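Local atomic coordinates of adenosyl-chloride synthase (Thermotoga maritima, PDB entry 2ZBV), a protein that binds adenosine and probably cleaves S-adenosyl-L-methionine by nucleophilic attack, with chloride or water as the likely nucleophile. Residues 112-115 against 116-119; 124-127 against 128-131. All coordinates share one frame; numbering follows the deposited sequence.

Interaction 1 (112-115 against 116-119)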
ATOM      1  N   GLU A 112     -19.601 -11.797 -21.859  1.00 30.06           N
ATOM      2  CA  GLU A 112     -19.872 -11.509 -23.263  1.00 32.61           C
ATOM      3  C   GLU A 112     -20.665 -10.225 -23.454  1.00 32.74           C
ATOM      4  O   GLU A 112     -20.659  -9.643 -24.535  1.00 34.51           O
ATOM      5  CB  GLU A 112     -20.648 -12.668 -23.888  1.00 35.39           C
ATOM      6  CG  GLU A 112     -19.977 -14.019 -23.748  1.00 38.97           C
ATOM      7  CD  GLU A 112     -20.840 -15.145 -24.284  1.00 41.71           C
ATOM      8  OE1 GLU A 112     -21.981 -15.302 -23.800  1.00 42.80           O
ATOM      9  OE2 GLU A 112     -20.382 -15.874 -25.188  1.00 45.25           O
ATOM     10  N   ASN A 113     -21.351  -9.786 -22.403  1.00 32.36           N
ATOM     11  CA  ASN A 113     -22.158  -8.573 -22.478  1.00 31.87           C
ATOM     12  C   ASN A 113     -21.284  -7.336 -22.565  1.00 31.36           C
ATOM     13  O   ASN A 113     -20.903  -6.763 -21.544  1.00 29.16           O
ATOM     14  CB  ASN A 113     -23.065  -8.458 -21.254  1.00 31.90           C
ATOM     15  CG  ASN A 113     -24.142  -7.414 -21.433  1.00 33.48           C
ATOM     16  OD1 ASN A 113     -23.997  -6.487 -22.234  1.00 33.69           O
ATOM     17  ND2 ASN A 113     -25.227  -7.547 -20.679  1.00 32.39           N
ATOM     18  N   ARG A 114     -20.992  -6.909 -23.789  1.00 32.11           N
ATOM     19  CA  ARG A 114     -20.145  -5.746 -24.015  1.00 33.19           C
ATOM     20  C   ARG A 114     -20.692  -4.459 -23.406  1.00 32.66           C
ATOM     21  O   ARG A 114     -19.961  -3.482 -23.255  1.00 30.60           O
ATOM     22  CB  ARG A 114     -19.919  -5.547 -25.516  1.00 34.51           C
ATOM     23  CG  ARG A 114     -19.313  -6.755 -26.213  1.00 38.59           C
ATOM     24  CD  ARG A 114     -18.993  -6.451 -27.672  1.00 42.06           C
ATOM     25  NE  ARG A 114     -17.796  -5.628 -27.816  1.00 43.92           N
ATOM     26  CZ  ARG A 114     -16.558  -6.070 -27.611  1.00 46.50           C
ATOM     27  NH1 ARG A 114     -16.351  -7.330 -27.253  1.00 47.69           N
ATOM     28  NH2 ARG A 114     -15.524  -5.252 -27.765  1.00 47.08           N
ATOM     29  N   GLU A 115     -21.972  -4.456 -23.052  1.00 33.33           N
ATOM     30  CA  GLU A 115     -22.584  -3.265 -22.466  1.00 33.20           C
ATOM     31  C   GLU A 115     -22.111  -3.003 -21.034  1.00 31.76           C
ATOM     32  O   GLU A 115     -22.341  -1.925 -20.479  1.00 31.86           O
ATOM     33  CB  GLU A 115     -24.110  -3.398 -22.497  1.00 37.44           C
ATOM     34  CG  GLU A 115     -24.676  -3.487 -23.907  1.00 41.68           C
ATOM     35  CD  GLU A 115     -24.257  -2.306 -24.765  1.00 46.06           C
ATOM     36  OE1 GLU A 115     -24.617  -1.162 -24.415  1.00 47.67           O
ATOM     37  OE2 GLU A 115     -23.560  -2.519 -25.785  1.00 48.68           O
ATOM     38  N   LEU A 116     -21.444  -3.987 -20.446  1.00 28.47           N
ATOM     39  CA  LEU A 116     -20.942  -3.866 -19.083  1.00 28.62           C
ATOM     40  C   LEU A 116     -19.520  -3.297 -19.046  1.00 29.76           C
ATOM     41  O   LEU A 116     -19.019  -2.919 -17.979  1.00 30.07           O
ATOM     42  CB  LEU A 116     -20.961  -5.238 -18.409  1.00 25.12           C
ATOM     43  CG  LEU A 116     -22.325  -5.943 -18.399  1.00 26.71           C
ATOM     44  CD1 LEU A 116     -22.177  -7.347 -17.819  1.00 26.76           C
ATOM     45  CD2 LEU A 116     -23.323  -5.120 -17.587  1.00 26.73           C
ATOM     46  N   PHE A 117     -18.882  -3.222 -20.209  1.00 27.90           N
ATOM     47  CA  PHE A 117     -17.506  -2.729 -20.306  1.00 27.68           C
ATOM     48  C   PHE A 117     -17.361  -1.245 -20.022  1.00 27.72           C
ATOM     49  O   PHE A 117     -18.320  -0.485 -20.124  1.00 29.44           O
ATOM     50  CB  PHE A 117     -16.930  -3.029 -21.701  1.00 26.13           C
ATOM     51  CG  PHE A 117     -16.860  -4.498 -22.037  1.00 25.69           C
ATOM     52  CD1 PHE A 117     -17.280  -5.464 -21.125  1.00 24.24           C
ATOM     53  CD2 PHE A 117     -16.354  -4.915 -23.262  1.00 25.82           C
ATOM     54  CE1 PHE A 117     -17.193  -6.819 -21.422  1.00 25.47           C
ATOM     55  CE2 PHE A 117     -16.262  -6.269 -23.572  1.00 26.05           C
ATOM     56  CZ  PHE A 117     -16.681  -7.225 -22.651  1.00 26.23           C
ATOM     57  N   TYR A 118     -16.146  -0.843 -19.664  1.00 27.37           N
ATOM     58  CA  TYR A 118     -15.830   0.551 -19.378  1.00 27.60           C
ATOM     59  C   TYR A 118     -15.650   1.275 -20.712  1.00 30.74           C
ATOM     60  O   TYR A 118     -15.952   2.459 -20.833  1.00 32.65           O
ATOM     61  CB  TYR A 118     -14.555   0.623 -18.521  1.00 25.23           C
ATOM     62  CG  TYR A 118     -13.829   1.956 -18.488  1.00 22.96           C
ATOM     63  CD1 TYR A 118     -14.474   3.128 -18.093  1.00 24.28           C
ATOM     64  CD2 TYR A 118     -12.472   2.030 -18.817  1.00 22.45           C
ATOM     65  CE1 TYR A 118     -13.776   4.352 -18.027  1.00 25.42           C
ATOM     66  CE2 TYR A 118     -11.772   3.231 -18.758  1.00 20.97           C
ATOM     67  CZ  TYR A 118     -12.425   4.388 -18.361  1.00 22.96           C
ATOM     68  OH  TYR A 118     -11.714   5.566 -18.292  1.00 22.68           O
ATOM     69  N   LYS A 119     -15.165   0.551 -21.716  1.00 32.57           N
ATOM     70  CA  LYS A 119     -14.978   1.130 -23.042  1.00 34.66           C
ATOM     71  C   LYS A 119     -15.471   0.199 -24.138  1.00 35.13           C
ATOM     72  O   LYS A 119     -15.401  -1.021 -24.009  1.00 33.46           O
ATOM     73  CB  LYS A 119     -13.508   1.482 -23.280  1.00 35.98           C
ATOM     74  CG  LYS A 119     -13.050   2.661 -22.442  1.00 38.05           C
ATOM     75  CD  LYS A 119     -11.770   3.293 -22.960  1.00 39.87           C
ATOM     76  CE  LYS A 119     -10.575   2.386 -22.798  1.00 37.15           C
ATOM     77  NZ  LYS A 119      -9.333   3.176 -23.011  1.00 38.33           N
TER

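Interaction 2 (124-127 against 128-131). With ADN (adenosine), chain D.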
ATOM      1  N   PHE A 124      -5.874  -3.806 -25.352  1.00 27.07           N
ATOM      2  CA  PHE A 124      -5.475  -5.193 -25.544  1.00 27.52           C
ATOM      3  C   PHE A 124      -4.831  -5.805 -24.312  1.00 27.68           C
ATOM      4  O   PHE A 124      -4.931  -7.008 -24.099  1.00 28.38           O
ATOM      5  CB  PHE A 124      -4.478  -5.323 -26.701  1.00 29.89           C
ATOM      6  CG  PHE A 124      -4.988  -4.799 -28.008  1.00 32.01           C
ATOM      7  CD1 PHE A 124      -6.196  -5.249 -28.530  1.00 32.61           C
ATOM      8  CD2 PHE A 124      -4.251  -3.861 -28.726  1.00 32.03           C
ATOM      9  CE1 PHE A 124      -6.664  -4.772 -29.753  1.00 35.32           C
ATOM     10  CE2 PHE A 124      -4.707  -3.374 -29.951  1.00 33.46           C
ATOM     11  CZ  PHE A 124      -5.915  -3.829 -30.467  1.00 34.87           C
ATOM     12  N   THR A 125      -4.175  -4.985 -23.498  1.00 25.04           N
ATOM     13  CA  THR A 125      -3.472  -5.521 -22.342  1.00 25.45           C
ATOM     14  C   THR A 125      -3.899  -5.067 -20.943  1.00 23.73           C
ATOM     15  O   THR A 125      -3.161  -5.274 -19.981  1.00 23.36           O
ATOM     16  CB  THR A 125      -1.951  -5.281 -22.501  1.00 26.48           C
ATOM     17  OG1 THR A 125      -1.692  -3.878 -22.608  1.00 27.79           O
ATOM     18  CG2 THR A 125      -1.436  -5.970 -23.770  1.00 29.54           C
ATOM     19  N   PHE A 126      -5.074  -4.457 -20.816  1.00 22.11           N
ATOM     20  CA  PHE A 126      -5.549  -4.026 -19.499  1.00 21.03           C
ATOM     21  C   PHE A 126      -7.044  -4.306 -19.324  1.00 20.36           C
ATOM     22  O   PHE A 126      -7.828  -3.401 -19.033  1.00 20.82           O
ATOM     23  CB  PHE A 126      -5.261  -2.534 -19.281  1.00 20.03           C
ATOM     24  CG  PHE A 126      -5.307  -2.100 -17.827  1.00 18.34           C
ATOM     25  CD1 PHE A 126      -5.376  -3.037 -16.796  1.00 20.21           C
ATOM     26  CD2 PHE A 126      -5.261  -0.751 -17.494  1.00 20.10           C
ATOM     27  CE1 PHE A 126      -5.397  -2.634 -15.450  1.00 20.60           C
ATOM     28  CE2 PHE A 126      -5.281  -0.333 -16.156  1.00 20.58           C
ATOM     29  CZ  PHE A 126      -5.349  -1.281 -15.133  1.00 20.12           C
ATOM     30  N   HIS A 127      -7.434  -5.563 -19.512  1.00 20.59           N
ATOM     31  CA  HIS A 127      -8.829  -5.953 -19.355  1.00 20.45           C
ATOM     32  C   HIS A 127      -9.247  -5.734 -17.899  1.00 21.15           C
ATOM     33  O   HIS A 127     -10.429  -5.577 -17.600  1.00 21.74           O
ATOM     34  CB  HIS A 127      -9.022  -7.416 -19.757  1.00 22.58           C
ATOM     35  CG  HIS A 127      -8.960  -7.654 -21.237  1.00 22.85           C
ATOM     36  ND1 HIS A 127      -8.663  -6.657 -22.141  1.00 24.55           N
ATOM     37  CD2 HIS A 127      -9.143  -8.781 -21.967  1.00 22.95           C
ATOM     38  CE1 HIS A 127      -8.667  -7.156 -23.365  1.00 22.08           C
ATOM     39  NE2 HIS A 127      -8.954  -8.443 -23.288  1.00 22.56           N
ATOM     40  N   GLY A 128      -8.268  -5.709 -16.996  1.00 20.86           N
ATOM     41  CA  GLY A 128      -8.573  -5.474 -15.596  1.00 18.99           C
ATOM     42  C   GLY A 128      -9.362  -4.185 -15.413  1.00 19.85           C
ATOM     43  O   GLY A 128     -10.279  -4.119 -14.593  1.00 20.22           O
ATOM     44  N   ARG A 129      -9.010  -3.156 -16.176  1.00 19.39           N
ATOM     45  CA  ARG A 129      -9.695  -1.859 -16.098  1.00 20.49           C
ATOM     46  C   ARG A 129     -10.918  -1.760 -17.015  1.00 21.30           C
ATOM     47  O   ARG A 129     -11.960  -1.225 -16.625  1.00 18.87           O
ATOM     48  CB  ARG A 129      -8.737  -0.719 -16.487  1.00 18.64           C
ATOM     49  CG  ARG A 129      -9.414   0.653 -16.639  1.00 19.89           C
ATOM     50  CD  ARG A 129      -8.532   1.655 -17.397  1.00 20.61           C
ATOM     51  NE  ARG A 129      -8.365   1.281 -18.802  1.00 19.90           N
ATOM     52  CZ  ARG A 129      -7.435   1.779 -19.614  1.00 24.32           C
ATOM     53  NH1 ARG A 129      -6.570   2.687 -19.171  1.00 21.22           N
ATOM     54  NH2 ARG A 129      -7.362   1.358 -20.872  1.00 22.09           N
ATOM     55  N   ASP A 130     -10.774  -2.282 -18.230  1.00 19.16           N
ATOM     56  CA  ASP A 130     -11.822  -2.179 -19.235  1.00 22.19           C
ATOM     57  C   ASP A 130     -12.940  -3.201 -19.226  1.00 21.48           C
ATOM     58  O   ASP A 130     -14.019  -2.930 -19.758  1.00 19.60           O
ATOM     59  CB  ASP A 130     -11.184  -2.156 -20.627  1.00 21.62           C
ATOM     60  CG  ASP A 130     -10.164  -1.047 -20.773  1.00 23.69           C
ATOM     61  OD1 ASP A 130     -10.317  -0.014 -20.085  1.00 24.36           O
ATOM     62  OD2 ASP A 130      -9.219  -1.201 -21.581  1.00 21.63           O
ATOM     63  N   ILE A 131     -12.692  -4.359 -18.626  1.00 20.89           N
ATOM     64  CA  ILE A 131     -13.690  -5.419 -18.595  1.00 20.95           C
ATOM     65  C   ILE A 131     -14.000  -5.980 -17.206  1.00 22.57           C
ATOM     66  O   ILE A 131     -15.160  -6.023 -16.795  1.00 20.28           O
ATOM     67  CB  ILE A 131     -13.259  -6.593 -19.499  1.00 21.35           C
ATOM     68  CG1 ILE A 131     -13.042  -6.100 -20.937  1.00 24.34           C
ATOM     69  CG2 ILE A 131     -14.312  -7.703 -19.445  1.00 21.93           C
ATOM     70  CD1 ILE A 131     -12.605  -7.200 -21.920  1.00 23.14           C
TER
HETATM   71  O5' ADN D 501      -3.894  -6.493 -17.695  1.00 22.12           O
HETATM   72  C5' ADN D 501      -3.256  -6.686 -16.427  1.00 20.69           C
HETATM   73  C4' ADN D 501      -2.387  -7.940 -16.482  1.00 19.81           C
HETATM   74  O4' ADN D 501      -1.317  -7.827 -17.469  1.00 17.73           O
HETATM   75  C3' ADN D 501      -1.682  -8.244 -15.139  1.00 16.55           C
HETATM   76  O3' ADN D 501      -2.490  -9.089 -14.322  1.00 19.93           O
HETATM   77  C2' ADN D 501      -0.353  -8.893 -15.583  1.00 19.19           C
HETATM   78  O2' ADN D 501      -0.235 -10.234 -15.107  1.00 17.99           O
HETATM   79  C1' ADN D 501      -0.354  -8.839 -17.109  1.00 17.27           C
HETATM   80  N9  ADN D 501       0.987  -8.478 -17.602  1.00 20.47           N
HETATM   81  C8  ADN D 501       1.612  -7.259 -17.442  1.00 19.77           C
HETATM   82  N7  ADN D 501       2.788  -7.277 -17.990  1.00 18.41           N
HETATM   83  C5  ADN D 501       3.004  -8.494 -18.536  1.00 19.57           C
HETATM   84  C6  ADN D 501       4.079  -9.097 -19.248  1.00 19.16           C
HETATM   85  N6  ADN D 501       5.239  -8.380 -19.518  1.00 16.63           N
HETATM   86  N1  ADN D 501       3.943 -10.379 -19.654  1.00 20.32           N
HETATM   87  C2  ADN D 501       2.826 -11.092 -19.405  1.00 20.88           C
HETATM   88  N3  ADN D 501       1.795 -10.562 -18.739  1.00 18.01           N
HETATM   89  C4  ADN D 501       1.842  -9.286 -18.294  1.00 18.01           C

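Interaction 1 (112-115 against 116-119)
The Phe117 ring lies flat against the backbone of Arg114: Arg114 CA stands 3.8 Å from the ring centroid and only 3° off its normal, a CH-pi contact centred on the face. The Arg114 side chain runs past the same ring toward its rim, where NH1 comes 3.8 Å from Phe117 CE2. With the two planes 72° apart, guanidinium and ring are not stacked. A bend at chi3 (76°) brings the guanidinium past the ring, so that Phe117 CE2 lies over one of its faces, and Arg114 NH2 is bonded to Lys120 O. One residue earlier, Leu116 CD1 packs 3.7 Å from Asn113 CB, the two side chains crossing nearly at right angles.

Two backbone bonds set this spacing, Leu116 N to Asn113 O at 3.0 Å and Phe117 N to Arg114 O at 3.2 Å, consistent with the short 3-10 turn here. Asn113 starts it with an Asx turn, its OD1 accepting from Glu115 N at 3.0 Å, while its ND2 bonds Arg147 O. The turn belongs to the surface loop between strand 105-110 and helix 127-140; Leu116 rests on His138 of that helix, and Tyr118 reaches helix 14-25.

Interaction 2 (124-127 against 128-131)
Phe126 O is gripped by two backbone donors at the start of helix 127-140. Asp130 N lies in its carbonyl plane at 3.3 Å with a nearly straight N-H...O angle of 168°, whereas Arg129 N, 3.1 Å from Phe126 O, approaches from above that plane. Next along, Ile131 N bonds His127 O at 2.8 Å.

The rings of Phe126 and His127 are each covered on one face by an aliphatic group of this turn. Arg129 CB sits 3.5 Å from the Phe126 ring centroid, 14° off the normal; Phe126 CG is anti to the backbone N (chi1 -162°), which carries the ring beneath the arginine. Ile131 CD1 makes the same kind of CH-pi contact over the His127 ring, 3.8 Å from its centroid, the two side chains lying alongside and pointing the same way. Beyond CB the arginine grips Asp130 side-on: Arg129 NE reaches Asp130 OD1 at 2.7 Å and NH2 reaches the syn lone pair of OD2. That carboxylate also accepts from Ser123 OG, while Arg129 NH1 forms a salt bridge with Asp56 of the second subunit.

Replacing Phe126 by an alanine would probably cost Arg129 CB its CH-pi partner and Trp8 its edge-to-face mate, opening a gap beside the nucleoside.

Phe126 occupies the helix N-cap position, and Thr125 O accepts from adenosine O5' at 2.7 Å. The residues leading into the helix thus line an adenosine site between subunits, with Asp7 and Asp68 of the same chain and Asn182, Val242 and Leu244 of the second subunit.

How the interactions relate
Interactions 1 and 2 follow one another along the chain, and their centres are 11 Å apart. The first is a surface turn in the loop, its Phe117 ring about 14 Å from bound adenosine; the second is buried and borders the nucleoside directly. Each sets CH groups over aromatic faces, but 112-119 relies on backbone bonds and an Asx turn, whereas 124-131 adds an internal salt bridge to its backbone bonds; both reach Asp56 of the second subunit, Tyr118 OH by a hydrogen bond and Arg129 by a salt bridge. They also touch: Tyr118 N lies 3.0 Å from Asp130 O, a probable hydrogen bond, and Phe117 CE1 packs 3.6 Å from Ile131 CG2, so the loop lies against the helix whose first turn forms interaction 2.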